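Local coordinates for capsular polysaccharide export system protein KpsC (Thermosulfurimonas dismutans, PDB 6MGD), which transfers Kdo in a beta-2,7 linkage, probably while building the conserved glycolipid anchor of Gram-negative bacterial capsules, at residues Leu46-Trp49 and Gly50-Glu54; Pro149-Asp152 and Lys153-Val157; Val257-Tyr260 and Gly261-Tyr265; Leu284-Gln287 and Glu288-Gly292; Asn307-Ala311 and Glu312-Phe316. All blocks are in the same frame, centred on the assembly; numbering follows the deposited sequence.

Overall arrangement
The five contacts follow one another along the chain, each closing before the next opens, and each is a short-range example of how a turn, strand end or helix start is packed or capped by residues a few positions apart. Contact 1 ends strand 44-49 of the mixed sheet; contact 2 leads into strand 155-159 and contact 3 leaves strand 257-259, both of the parallel sheet. These two separate sheets are consistent with the GT-B clan. The centres of contacts 1 and 2 lie about 42 Å apart. Contact 3 touches contact 4 through Y265 and L289. Contacts 4 and 5, about 18 Å apart between centres, start helices 286-296 and 311-322, both packed on helix 117-132.

Contact 1 of 5, residues Leu46-Trp49 and Gly50-Glu54; sequences LLVW and GSTLE
V48 meets the first turn of the following helix with both its methyls, and its side chain illustrates how a strand end and a helix start can share one small apolar patch. Its CB carries CG1 and CG2 toward residues 50-54. CG1 comes within 4.1 Å of L53 CD1. CG2, anti to the backbone N, reaches further: it lies 3.7 Å from T52 CB and 3.7 Å from L53 CG, touching both residues. V48 and T52 run antiparallel past one another, whereas L53 lies aslant the valine. The polar half of the contact is gathered on W49 O. T52 OG1 donates to it over 2.5 Å in the carbonyl plane, and T52 N adds a longer bond of 3.2 Å, tilted from that plane. The N-H bond closes a type II' beta turn from W49 to T52, with G50 at positive phi (61°), and the hydroxyl reinforces it. A water accepts from W49 N and gives a weak bond to T52 OG1, while S51 OG bonds Y98 OH. The turn links strand 44-49 to helix 52-56 in a beta-alpha-beta unit completed by strand 64-71. Strand 44-49 runs between strands 4-7 and 64-71, and Y7 of the former packs against V48 and L53.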
loop_
_atom_site.group_PDB
_atom_site.type_symbol
_atom_site.label_atom_id
_atom_site.label_comp_id
_atom_site.label_asym_id
_atom_site.label_seq_id
_atom_site.Cartn_x
_atom_site.Cartn_y
_atom_site.Cartn_z
ATOM N N LEU A 46 10.352 5.163 -18.984
ATOM C CA LEU A 46 11.249 5.125 -17.837
ATOM C C LEU A 46 10.571 4.414 -16.671
ATOM O O LEU A 46 9.416 4.709 -16.345
ATOM C CB LEU A 46 11.664 6.537 -17.425
ATOM C CG LEU A 46 12.773 6.632 -16.375
ATOM C CD1 LEU A 46 14.065 6.036 -16.916
ATOM C CD2 LEU A 46 12.981 8.076 -15.936
ATOM N N LEU A 47 11.289 3.480 -16.053
ATOM C CA LEU A 47 10.831 2.804 -14.847
ATOM C C LEU A 47 11.508 3.450 -13.644
ATOM O O LEU A 47 12.735 3.395 -13.511
ATOM C CB LEU A 47 11.137 1.307 -14.904
ATOM C CG LEU A 47 10.391 0.519 -15.981
ATOM C CD1 LEU A 47 10.801 -0.948 -15.979
ATOM C CD2 LEU A 47 8.889 0.658 -15.789
ATOM N N VAL A 48 10.712 4.072 -12.783
ATOM C CA VAL A 48 11.215 4.714 -11.577
ATOM C C VAL A 48 10.562 4.045 -10.376
ATOM O O VAL A 48 9.466 3.482 -10.472
ATOM C CB VAL A 48 10.958 6.240 -11.582
ATOM C CG1 VAL A 48 9.530 6.556 -11.167
ATOM C CG2 VAL A 48 11.953 6.960 -10.686
ATOM N N TRP A 49 11.251 4.097 -9.239
ATOM C CA TRP A 49 10.805 3.419 -8.030
ATOM C C TRP A 49 10.208 4.427 -7.058
ATOM O O TRP A 49 10.905 5.336 -6.594
ATOM C CB TRP A 49 11.955 2.666 -7.364
ATOM C CG TRP A 49 11.502 1.892 -6.170
ATOM C CD1 TRP A 49 11.548 2.292 -4.869
ATOM C CD2 TRP A 49 10.907 0.589 -6.170
ATOM N NE1 TRP A 49 11.030 1.314 -4.054
ATOM C CE2 TRP A 49 10.629 0.258 -4.829
ATOM C CE3 TRP A 49 10.589 -0.332 -7.173
ATOM C CZ2 TRP A 49 10.048 -0.955 -4.465
ATOM C CZ3 TRP A 49 10.012 -1.534 -6.809
ATOM C CH2 TRP A 49 9.747 -1.835 -5.467
ATOM N N GLY A 50 8.926 4.254 -6.749
ATOM C CA GLY A 50 8.300 5.063 -5.717
ATOM C C GLY A 50 8.329 6.538 -6.059
ATOM O O GLY A 50 8.019 6.950 -7.182
ATOM N N SER A 51 8.715 7.348 -5.078
ATOM C CA SER A 51 8.763 8.801 -5.219
ATOM C C SER A 51 10.180 9.299 -5.473
ATOM O O SER A 51 10.582 10.345 -4.958
ATOM C CB SER A 51 8.174 9.466 -3.980
ATOM O OG SER A 51 6.844 9.030 -3.761
ATOM N N THR A 52 10.955 8.564 -6.273
ATOM C CA THR A 52 12.345 8.942 -6.511
ATOM C C THR A 52 12.442 10.287 -7.218
ATOM O O THR A 52 13.277 11.127 -6.859
ATOM C CB THR A 52 13.051 7.852 -7.319
ATOM O OG1 THR A 52 13.057 6.631 -6.569
ATOM C CG2 THR A 52 14.483 8.252 -7.625
ATOM N N LEU A 53 11.590 10.518 -8.218
ATOM C CA LEU A 53 11.638 11.782 -8.944
ATOM C C LEU A 53 11.189 12.944 -8.065
ATOM O O LEU A 53 11.764 14.036 -8.134
ATOM C CB LEU A 53 10.780 11.694 -10.205
ATOM C CG LEU A 53 11.157 10.570 -11.172
ATOM C CD1 LEU A 53 10.172 10.485 -12.330
ATOM C CD2 LEU A 53 12.577 10.762 -11.679
ATOM N N GLU A 54 10.169 12.727 -7.232
ATOM C CA GLU A 54 9.691 13.796 -6.361
ATOM C C GLU A 54 10.713 14.136 -5.283
ATOM O O GLU A 54 10.855 15.305 -4.904
ATOM C CB GLU A 54 8.356 13.405 -5.724
ATOM C CG GLU A 54 7.170 13.416 -6.682
ATOM C CD GLU A 54 7.155 12.223 -7.620
ATOM O OE1 GLU A 54 7.761 11.185 -7.276
ATOM O OE2 GLU A 54 6.538 12.322 -8.701
HETATM O O HOH W 1 13.748 4.728 -9.341
#

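Contact 2 of 5, residues Pro149-Asp152 and Lys153-Val157; sequences PRTD and KKIIV
Two side-chain conformations bring T151 and I155 together. In T151, chi1 of -169° sets OG1 anti to the backbone N and places CG2 between the N and the carbonyl carbon; in I155, chi1 of -56° and chi2 of -64° fold CD1 back toward the preceding loop. There CD1 touches T151 CG2 at 3.9 Å and P149 CG at 3.9 Å, so a single methyl bridges the proline ring and the threonine across the bend. The other branch of T151, OG1, is polar. It donates to D152 OD1 over 3.2 Å, meeting the acceptor nearly along its C-O axis. The extended chain of K153 passes over this hydroxyl, its CG, CD and CE all 3.7 to 3.9 Å from T151 OG1. The K153 NZ stays 5.7 Å from D152 OD1, so the opposite charges form no salt bridge here. The loop leads directly into strand 155-159 of the parallel sheet, where Y193 of the adjoining strand also packs on P149 and I155, and K154 NZ pairs with E238. The chemistry is therefore divided: an apolar side built from methyl and ring carbons, and a polar side where carboxylate and ammonium face each other at a distance that probably leaves any attraction weak.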
loop_
_atom_site.group_PDB
_atom_site.type_symbol
_atom_site.label_atom_id
_atom_site.label_comp_id
_atom_site.label_asym_id
_atom_site.label_seq_id
_atom_site.Cartn_x
_atom_site.Cartn_y
_atom_site.Cartn_z
ATOM N N PRO A 149 -6.312 -7.726 26.522
ATOM C CA PRO A 149 -6.760 -7.293 27.848
ATOM C C PRO A 149 -8.252 -7.509 28.035
ATOM O O PRO A 149 -9.049 -7.384 27.102
ATOM C CB PRO A 149 -6.410 -5.801 27.868
ATOM C CG PRO A 149 -6.464 -5.402 26.429
ATOM C CD PRO A 149 -5.946 -6.588 25.661
ATOM N N ARG A 150 -8.623 -7.846 29.266
ATOM C CA ARG A 150 -10.020 -8.027 29.655
ATOM C C ARG A 150 -10.475 -6.740 30.330
ATOM O O ARG A 150 -10.159 -6.492 31.497
ATOM C CB ARG A 150 -10.179 -9.230 30.578
ATOM C CG ARG A 150 -9.831 -10.563 29.939
ATOM C CD ARG A 150 -10.816 -10.914 28.841
ATOM N NE ARG A 150 -12.195 -10.892 29.320
ATOM C CZ ARG A 150 -12.783 -11.900 29.955
ATOM N NH1 ARG A 150 -12.111 -13.019 30.195
ATOM N NH2 ARG A 150 -14.044 -11.791 30.352
ATOM N N THR A 151 -11.218 -5.916 29.595
ATOM C CA THR A 151 -11.672 -4.638 30.120
ATOM C C THR A 151 -13.009 -4.282 29.487
ATOM O O THR A 151 -13.446 -4.899 28.512
ATOM C CB THR A 151 -10.642 -3.530 29.866
ATOM O OG1 THR A 151 -11.004 -2.358 30.608
ATOM C CG2 THR A 151 -10.588 -3.189 28.387
ATOM N N ASP A 152 -13.657 -3.272 30.062
ATOM C CA ASP A 152 -14.914 -2.748 29.549
ATOM C C ASP A 152 -14.719 -1.639 28.524
ATOM O O ASP A 152 -15.692 -1.238 27.875
ATOM C CB ASP A 152 -15.775 -2.228 30.704
ATOM C CG ASP A 152 -15.048 -1.199 31.551
ATOM O OD1 ASP A 152 -13.802 -1.258 31.623
ATOM O OD2 ASP A 152 -15.721 -0.330 32.145
ATOM N N LYS A 153 -13.498 -1.136 28.366
ATOM C CA LYS A 153 -13.226 -0.059 27.431
ATOM C C LYS A 153 -13.125 -0.597 26.006
ATOM O O LYS A 153 -12.861 -1.779 25.773
ATOM C CB LYS A 153 -11.931 0.662 27.807
ATOM C CG LYS A 153 -11.827 1.019 29.278
ATOM C CD LYS A 153 -10.389 1.303 29.676
ATOM C CE LYS A 153 -10.247 1.392 31.187
ATOM N NZ LYS A 153 -8.822 1.488 31.607
ATOM N N LYS A 154 -13.338 0.297 25.043
ATOM C CA LYS A 154 -13.200 -0.071 23.641
ATOM C C LYS A 154 -11.735 -0.321 23.309
ATOM O O LYS A 154 -10.863 0.484 23.646
ATOM C CB LYS A 154 -13.774 1.025 22.742
ATOM C CG LYS A 154 -13.732 0.690 21.260
ATOM C CD LYS A 154 -14.737 1.515 20.470
ATOM C CE LYS A 154 -14.375 2.989 20.454
ATOM N NZ LYS A 154 -15.322 3.772 19.611
ATOM N N ILE A 155 -11.464 -1.447 22.658
ATOM C CA ILE A 155 -10.104 -1.838 22.302
ATOM C C ILE A 155 -9.731 -1.166 20.985
ATOM O O ILE A 155 -10.357 -1.421 19.949
ATOM C CB ILE A 155 -9.971 -3.366 22.199
ATOM C CG1 ILE A 155 -10.420 -4.035 23.501
ATOM C CG2 ILE A 155 -8.532 -3.758 21.886
ATOM C CD1 ILE A 155 -9.554 -3.691 24.694
ATOM N N ILE A 156 -8.710 -0.311 21.024
ATOM C CA ILE A 156 -8.176 0.357 19.840
ATOM C C ILE A 156 -6.728 -0.090 19.648
ATOM O O ILE A 156 -5.957 -0.134 20.613
ATOM C CB ILE A 156 -8.276 1.891 19.958
ATOM C CG1 ILE A 156 -9.736 2.348 19.912
ATOM C CG2 ILE A 156 -7.492 2.574 18.845
ATOM C CD1 ILE A 156 -9.905 3.863 19.854
ATOM N N VAL A 157 -6.370 -0.437 18.409
ATOM C CA VAL A 157 -5.015 -0.844 18.052
ATOM C C VAL A 157 -4.442 0.182 17.084
ATOM O O VAL A 157 -5.141 0.666 16.186
ATOM C CB VAL A 157 -4.977 -2.260 17.432
ATOM C CG1 VAL A 157 -5.752 -2.310 16.124
ATOM C CG2 VAL A 157 -3.539 -2.735 17.224
#

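Contact 3 of 5, residues Val257-Tyr260 and Gly261-Tyr265; sequences VTCY and GHPFY
C259 SG rests against P263 and Y265, and two side-chain conformations explain how a sulfur at a strand end can join a returning loop. The cysteine has chi1 of -66°, with SG anti to the carbonyl carbon and beside its own N. From there SG approaches Y265 CE2 at 3.6 Å and P263 CG at 3.8 Å. The sulfur-aromatic contact is oblique: SG stands 4.7 Å from the centroid of the Y265 ring and 61° off its normal. Y265 takes the less common chi1 of 49°, in which CG lies between the backbone N and the carbonyl carbon, and its second torsion turns the ring plane roughly perpendicular to the plane of CA, CB and CG. One ring face receives P263 CG, 3.5 Å above the plane and displaced toward the rim; F264 CE1 lies at the ring edge. In turn, Y265 CD1 sits over a face of the F264 ring, 3.6 Å above it. The proline thus touches both the sulfur and the tyrosine at the bend. The CB of Y260 leaves in the other direction, and its OH bonds H240 ND1; Y265 OH bonds S244 O. F248 and L251 of helix 246-253 pack on Y265. The arrangement is a buried loop leaving strand 257-259 of a parallel sheet with strand order 3-2-1-4-5-6, consistent with a Rossmann-like domain of the GT-B clan.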
loop_
_atom_site.group_PDB
_atom_site.type_symbol
_atom_site.label_atom_id
_atom_site.label_comp_id
_atom_site.label_asym_id
_atom_site.label_seq_id
_atom_site.Cartn_x
_atom_site.Cartn_y
_atom_site.Cartn_z
ATOM N N VAL A 257 -12.055 0.700 10.797
ATOM C CA VAL A 257 -10.741 1.327 10.762
ATOM C C VAL A 257 -10.900 2.831 10.592
ATOM O O VAL A 257 -11.646 3.288 9.718
ATOM C CB VAL A 257 -9.861 0.741 9.642
ATOM C CG1 VAL A 257 -10.695 0.491 8.413
ATOM C CG2 VAL A 257 -8.696 1.675 9.324
ATOM N N THR A 258 -10.198 3.592 11.428
ATOM C CA THR A 258 -10.151 5.046 11.356
ATOM C C THR A 258 -8.801 5.466 10.792
ATOM O O THR A 258 -7.758 4.984 11.246
ATOM C CB THR A 258 -10.368 5.666 12.740
ATOM O OG1 THR A 258 -11.687 5.352 13.204
ATOM C CG2 THR A 258 -10.195 7.181 12.693
ATOM N N CYS A 259 -8.819 6.352 9.802
ATOM C CA CYS A 259 -7.605 6.809 9.138
ATOM C C CYS A 259 -7.284 8.231 9.577
ATOM O O CYS A 259 -8.145 9.114 9.519
ATOM C CB CYS A 259 -7.753 6.743 7.616
ATOM S SG CYS A 259 -7.916 5.066 6.955
ATOM N N TYR A 260 -6.048 8.444 10.023
ATOM C CA TYR A 260 -5.585 9.771 10.404
ATOM C C TYR A 260 -4.765 10.442 9.312
ATOM O O TYR A 260 -4.414 11.618 9.456
ATOM C CB TYR A 260 -4.774 9.695 11.703
ATOM C CG TYR A 260 -5.614 9.344 12.915
ATOM C CD1 TYR A 260 -6.066 8.046 13.118
ATOM C CD2 TYR A 260 -5.958 10.312 13.852
ATOM C CE1 TYR A 260 -6.837 7.720 14.215
ATOM C CE2 TYR A 260 -6.728 9.994 14.958
ATOM C CZ TYR A 260 -7.164 8.694 15.133
ATOM O OH TYR A 260 -7.931 8.364 16.228
ATOM N N GLY A 261 -4.451 9.723 8.238
ATOM C CA GLY A 261 -3.853 10.296 7.050
ATOM C C GLY A 261 -4.735 10.042 5.843
ATOM O O GLY A 261 -5.963 10.029 5.971
ATOM N N HIS A 262 -4.136 9.822 4.674
ATOM C CA HIS A 262 -4.881 9.566 3.440
ATOM C C HIS A 262 -4.265 8.394 2.685
ATOM O O HIS A 262 -3.672 8.573 1.613
ATOM C CB HIS A 262 -4.920 10.809 2.553
ATOM C CG HIS A 262 -5.799 11.902 3.075
ATOM N ND1 HIS A 262 -5.553 13.236 2.828
ATOM C CD2 HIS A 262 -6.930 11.858 3.818
ATOM C CE1 HIS A 262 -6.490 13.967 3.406
ATOM N NE2 HIS A 262 -7.337 13.156 4.013
ATOM N N PRO A 263 -4.399 7.175 3.209
ATOM C CA PRO A 263 -3.913 6.002 2.477
ATOM C C PRO A 263 -4.769 5.743 1.248
ATOM O O PRO A 263 -5.794 6.394 1.015
ATOM C CB PRO A 263 -4.036 4.866 3.494
ATOM C CG PRO A 263 -5.118 5.311 4.415
ATOM C CD PRO A 263 -4.983 6.809 4.513
ATOM N N PHE A 264 -4.340 4.757 0.454
ATOM C CA PHE A 264 -5.006 4.478 -0.814
ATOM C C PHE A 264 -6.441 4.005 -0.623
ATOM O O PHE A 264 -7.250 4.138 -1.548
ATOM C CB PHE A 264 -4.203 3.445 -1.618
ATOM C CG PHE A 264 -4.353 2.020 -1.133
ATOM C CD1 PHE A 264 -3.459 1.487 -0.219
ATOM C CD2 PHE A 264 -5.368 1.205 -1.619
ATOM C CE1 PHE A 264 -3.587 0.174 0.218
ATOM C CE2 PHE A 264 -5.504 -0.105 -1.183
ATOM C CZ PHE A 264 -4.612 -0.623 -0.266
ATOM N N TYR A 265 -6.773 3.459 0.544
ATOM C CA TYR A 265 -8.114 2.968 0.823
ATOM C C TYR A 265 -8.979 3.990 1.549
ATOM O O TYR A 265 -10.118 3.674 1.904
ATOM C CB TYR A 265 -8.044 1.666 1.636
ATOM C CG TYR A 265 -7.130 1.728 2.844
ATOM C CD1 TYR A 265 -5.776 1.435 2.731
ATOM C CD2 TYR A 265 -7.622 2.077 4.095
ATOM C CE1 TYR A 265 -4.937 1.491 3.828
ATOM C CE2 TYR A 265 -6.791 2.136 5.197
ATOM C CZ TYR A 265 -5.450 1.842 5.058
ATOM O OH TYR A 265 -4.617 1.900 6.151
#

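Contact 4 of 5, residues Leu284-Gln287 and Glu288-Gly292; sequences LSLQ and ELVAG
E288 reaches back to S285 at the N-cap, and the close-fitting part of the contact is this polar one. S285 N donates to E288 OE2 over 2.9 Å, at an N-H...O angle of 150°, arriving from above the carboxylate plane. The return bond, from E288 N to S285 OG, is straighter but weak at 3.3 Å. With chi1 of 75°, the serine holds OG between its N and carbonyl carbon, facing the E288 N-H. Together the two reciprocal bonds make a capping box, the classic start of an alpha-helix, here of helix 286-296. Behind it the main-chain bonds take over: L289 N to S285 O at 3.0 Å, V290 N to L286 O, and A291 N to Q287 O at 2.8 Å. L284 CD2 packs 3.5 Å from E288 OE1, laying an apolar methyl alongside the carboxylate, whose OE1 also forms a salt bridge with R113. The fit between side chains is looser where L286 CG approaches V290 CG2 at 4.4 Å, and there I127 of helix 117-132 covers both residues. Toward solvent, S285 and Q287 are partly exposed, and Q287 NE2 has a weak hydrogen bond with Q124 OE1.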
loop_
_atom_site.group_PDB
_atom_site.type_symbol
_atom_site.label_atom_id
_atom_site.label_comp_id
_atom_site.label_asym_id
_atom_site.label_seq_id
_atom_site.Cartn_x
_atom_site.Cartn_y
_atom_site.Cartn_z
ATOM N N LEU A 284 -17.496 3.441 -1.952
ATOM C CA LEU A 284 -17.247 2.122 -2.513
ATOM C C LEU A 284 -17.603 1.028 -1.514
ATOM O O LEU A 284 -17.706 1.261 -0.307
ATOM C CB LEU A 284 -15.780 1.972 -2.932
ATOM C CG LEU A 284 -15.280 2.790 -4.123
ATOM C CD1 LEU A 284 -13.800 2.530 -4.350
ATOM C CD2 LEU A 284 -16.078 2.464 -5.374
ATOM N N SER A 285 -17.794 -0.177 -2.041
ATOM C CA SER A 285 -17.934 -1.370 -1.223
ATOM C C SER A 285 -16.586 -2.076 -1.122
ATOM O O SER A 285 -15.661 -1.816 -1.894
ATOM C CB SER A 285 -18.993 -2.312 -1.801
ATOM O OG SER A 285 -18.507 -2.983 -2.950
ATOM N N LEU A 286 -16.482 -2.980 -0.145
ATOM C CA LEU A 286 -15.225 -3.696 0.055
ATOM C C LEU A 286 -14.833 -4.498 -1.181
ATOM O O LEU A 286 -13.640 -4.642 -1.473
ATOM C CB LEU A 286 -15.330 -4.611 1.276
ATOM C CG LEU A 286 -14.034 -5.300 1.713
ATOM C CD1 LEU A 286 -12.981 -4.270 2.084
ATOM C CD2 LEU A 286 -14.285 -6.256 2.871
ATOM N N GLN A 287 -15.816 -5.012 -1.925
ATOM C CA GLN A 287 -15.507 -5.761 -3.138
ATOM C C GLN A 287 -14.973 -4.848 -4.234
ATOM O O GLN A 287 -14.043 -5.220 -4.959
ATOM C CB GLN A 287 -16.748 -6.511 -3.620
ATOM C CG GLN A 287 -17.247 -7.562 -2.647
ATOM C CD GLN A 287 -18.626 -8.070 -3.004
ATOM O OE1 GLN A 287 -19.130 -7.817 -4.099
ATOM N NE2 GLN A 287 -19.251 -8.787 -2.077
ATOM N N GLU A 288 -15.551 -3.652 -4.377
ATOM C CA GLU A 288 -15.031 -2.699 -5.351
ATOM C C GLU A 288 -13.592 -2.319 -5.026
ATOM O O GLU A 288 -12.742 -2.252 -5.922
ATOM C CB GLU A 288 -15.921 -1.455 -5.401
ATOM C CG GLU A 288 -17.386 -1.746 -5.698
ATOM C CD GLU A 288 -18.235 -0.490 -5.758
ATOM O OE1 GLU A 288 -18.251 0.171 -6.819
ATOM O OE2 GLU A 288 -18.882 -0.158 -4.742
ATOM N N LEU A 289 -13.300 -2.082 -3.745
ATOM C CA LEU A 289 -11.937 -1.761 -3.331
ATOM C C LEU A 289 -10.987 -2.910 -3.651
ATOM O O LEU A 289 -9.918 -2.705 -4.238
ATOM C CB LEU A 289 -11.910 -1.443 -1.835
ATOM C CG LEU A 289 -10.934 -0.394 -1.285
ATOM C CD1 LEU A 289 -10.538 -0.730 0.151
ATOM C CD2 LEU A 289 -9.699 -0.214 -2.160
ATOM N N VAL A 290 -11.368 -4.133 -3.274
ATOM C CA VAL A 290 -10.503 -5.289 -3.485
ATOM C C VAL A 290 -10.318 -5.561 -4.973
ATOM O O VAL A 290 -9.195 -5.793 -5.439
ATOM C CB VAL A 290 -11.070 -6.512 -2.742
ATOM C CG1 VAL A 290 -10.388 -7.793 -3.208
ATOM C CG2 VAL A 290 -10.904 -6.330 -1.239
ATOM N N ALA A 291 -11.409 -5.529 -5.744
ATOM C CA ALA A 291 -11.307 -5.765 -7.181
ATOM C C ALA A 291 -10.381 -4.761 -7.853
ATOM O O ALA A 291 -9.697 -5.101 -8.824
ATOM C CB ALA A 291 -12.692 -5.719 -7.825
ATOM N N GLY A 292 -10.340 -3.527 -7.352
ATOM C CA GLY A 292 -9.477 -2.513 -7.923
ATOM C C GLY A 292 -8.053 -2.578 -7.410
ATOM O O GLY A 292 -7.102 -2.575 -8.197
#

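Contact 5 of 5, residues Asn307-Ala311 and Glu312-Phe316; sequences NRISA and EEAIF
S310 and E313 exchange hydrogen bonds at the head of helix 311-322, a textbook instance of a helix start being satisfied by side chains. S310, the N-cap residue, donates from its N to E313 OE1 over 3.0 Å, nearly straight at 172°, and E313 OE1 accepts with its anti lone pair. In return E313 N donates to S310 OG at 3.3 Å. The reciprocal pair is a capping box, and the serine can take part because chi1 of 70° swings OG back over the first turn; E313, extended beyond CG, lays its carboxylate beside the serine N.

The hydroxyl has further polar neighbours. E312 OE2 lies 3.2 Å from S310 OG and E313 OE1 at 3.4 Å, two weak alternatives for its proton. A water sits 2.9 Å from S310 OG and donates weakly to E312 OE1. The bend of E312 at chi2 (89°) turns its carboxylate back toward the cap, while OE1 also pairs with R122 in a salt bridge.

Main-chain bonds continue the helix, from A314 N to S310 O at 2.9 Å and from I315 N to A311 O.

Apolar packing comes from I309, whose CD1 lies against the A314 backbone, 3.6 Å from A314 N, with A314 CB a little farther off. Separately, I309 CB abuts the carboxylate, 3.4 Å from E313 OE1, the side chains of I309 and E313 running at a slant.

Y300 of strand 298-300, at the edge of the mixed sheet, packs on I309, A311 and A314. V126 of helix 117-132 meets E312 and I315, so helix 311-322 starts between that edge strand and helix 117-132.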
loop_
_atom_site.group_PDB
_atom_site.type_symbol
_atom_site.label_atom_id
_atom_site.label_comp_id
_atom_site.label_asym_id
_atom_site.label_seq_id
_atom_site.Cartn_x
_atom_site.Cartn_y
_atom_site.Cartn_z
ATOM N N ASN A 307 5.272 -17.014 -15.337
ATOM C CA ASN A 307 4.200 -16.511 -16.182
ATOM C C ASN A 307 3.272 -15.596 -15.390
ATOM O O ASN A 307 3.238 -15.619 -14.157
ATOM C CB ASN A 307 3.402 -17.666 -16.789
ATOM C CG ASN A 307 4.187 -18.432 -17.834
ATOM O OD1 ASN A 307 4.480 -19.614 -17.664
ATOM N ND2 ASN A 307 4.528 -17.759 -18.927
ATOM N N ARG A 308 2.516 -14.780 -16.118
ATOM C CA ARG A 308 1.525 -13.920 -15.488
ATOM C C ARG A 308 0.355 -14.758 -14.989
ATOM O O ARG A 308 -0.181 -15.597 -15.721
ATOM C CB ARG A 308 1.039 -12.854 -16.471
ATOM C CG ARG A 308 2.059 -11.758 -16.759
ATOM C CD ARG A 308 2.153 -10.765 -15.608
ATOM N NE ARG A 308 0.951 -9.944 -15.488
ATOM C CZ ARG A 308 0.809 -8.743 -16.039
ATOM N NH1 ARG A 308 1.800 -8.218 -16.749
ATOM N NH2 ARG A 308 -0.321 -8.063 -15.880
ATOM N N ILE A 309 -0.034 -14.539 -13.733
ATOM C CA ILE A 309 -1.102 -15.293 -13.093
ATOM C C ILE A 309 -2.067 -14.312 -12.438
ATOM O O ILE A 309 -1.773 -13.128 -12.270
ATOM C CB ILE A 309 -0.567 -16.301 -12.055
ATOM C CG1 ILE A 309 0.153 -15.565 -10.922
ATOM C CG2 ILE A 309 0.367 -17.303 -12.713
ATOM C CD1 ILE A 309 0.706 -16.482 -9.846
ATOM N N SER A 310 -3.238 -14.825 -12.068
ATOM C CA SER A 310 -4.228 -14.006 -11.392
ATOM C C SER A 310 -3.861 -13.833 -9.920
ATOM O O SER A 310 -2.999 -14.530 -9.376
ATOM C CB SER A 310 -5.620 -14.623 -11.523
ATOM O OG SER A 310 -5.723 -15.817 -10.768
ATOM N N ALA A 311 -4.532 -12.878 -9.271
ATOM C CA ALA A 311 -4.306 -12.656 -7.847
ATOM C C ALA A 311 -4.665 -13.888 -7.029
ATOM O O ALA A 311 -4.067 -14.131 -5.974
ATOM C CB ALA A 311 -5.106 -11.446 -7.367
ATOM N N GLU A 312 -5.630 -14.680 -7.500
ATOM C CA GLU A 312 -5.992 -15.902 -6.790
ATOM C C GLU A 312 -4.895 -16.952 -6.912
ATOM O O GLU A 312 -4.541 -17.607 -5.924
ATOM C CB GLU A 312 -7.321 -16.441 -7.319
ATOM C CG GLU A 312 -8.459 -15.427 -7.299
ATOM C CD GLU A 312 -8.543 -14.609 -8.574
ATOM O OE1 GLU A 312 -9.586 -14.681 -9.258
ATOM O OE2 GLU A 312 -7.565 -13.903 -8.900
ATOM N N GLU A 313 -4.343 -17.123 -8.116
ATOM C CA GLU A 313 -3.241 -18.061 -8.299
ATOM C C GLU A 313 -2.003 -17.621 -7.528
ATOM O O GLU A 313 -1.209 -18.464 -7.094
ATOM C CB GLU A 313 -2.926 -18.212 -9.789
ATOM C CG GLU A 313 -4.058 -18.846 -10.592
ATOM C CD GLU A 313 -3.813 -18.822 -12.091
ATOM O OE1 GLU A 313 -3.580 -17.727 -12.644
ATOM O OE2 GLU A 313 -3.857 -19.901 -12.720
ATOM N N ALA A 314 -1.824 -16.310 -7.346
ATOM C CA ALA A 314 -0.719 -15.821 -6.530
ATOM C C ALA A 314 -0.906 -16.205 -5.068
ATOM O O ALA A 314 0.058 -16.582 -4.390
ATOM C CB ALA A 314 -0.588 -14.304 -6.674
ATOM N N ILE A 315 -2.137 -16.112 -4.565
ATOM C CA ILE A 315 -2.407 -16.536 -3.196
ATOM C C ILE A 315 -2.214 -18.041 -3.061
ATOM O O ILE A 315 -1.627 -18.517 -2.083
ATOM C CB ILE A 315 -3.820 -16.100 -2.770
ATOM C CG1 ILE A 315 -3.901 -14.574 -2.697
ATOM C CG2 ILE A 315 -4.199 -16.733 -1.438
ATOM C CD1 ILE A 315 -5.258 -14.052 -2.285
ATOM N N PHE A 316 -2.689 -18.810 -4.047
ATOM C CA PHE A 316 -2.506 -20.258 -4.017
ATOM C C PHE A 316 -1.028 -20.630 -3.986
ATOM O O PHE A 316 -0.637 -21.589 -3.310
ATOM C CB PHE A 316 -3.188 -20.903 -5.223
ATOM C CG PHE A 316 -4.685 -20.775 -5.218
ATOM C CD1 PHE A 316 -5.388 -20.723 -4.025
ATOM C CD2 PHE A 316 -5.391 -20.708 -6.410
ATOM C CE1 PHE A 316 -6.766 -20.607 -4.021
ATOM C CE2 PHE A 316 -6.768 -20.592 -6.412
ATOM C CZ PHE A 316 -7.457 -20.541 -5.216
HETATM O O HOH W 2 -8.339 -17.105 -11.162
#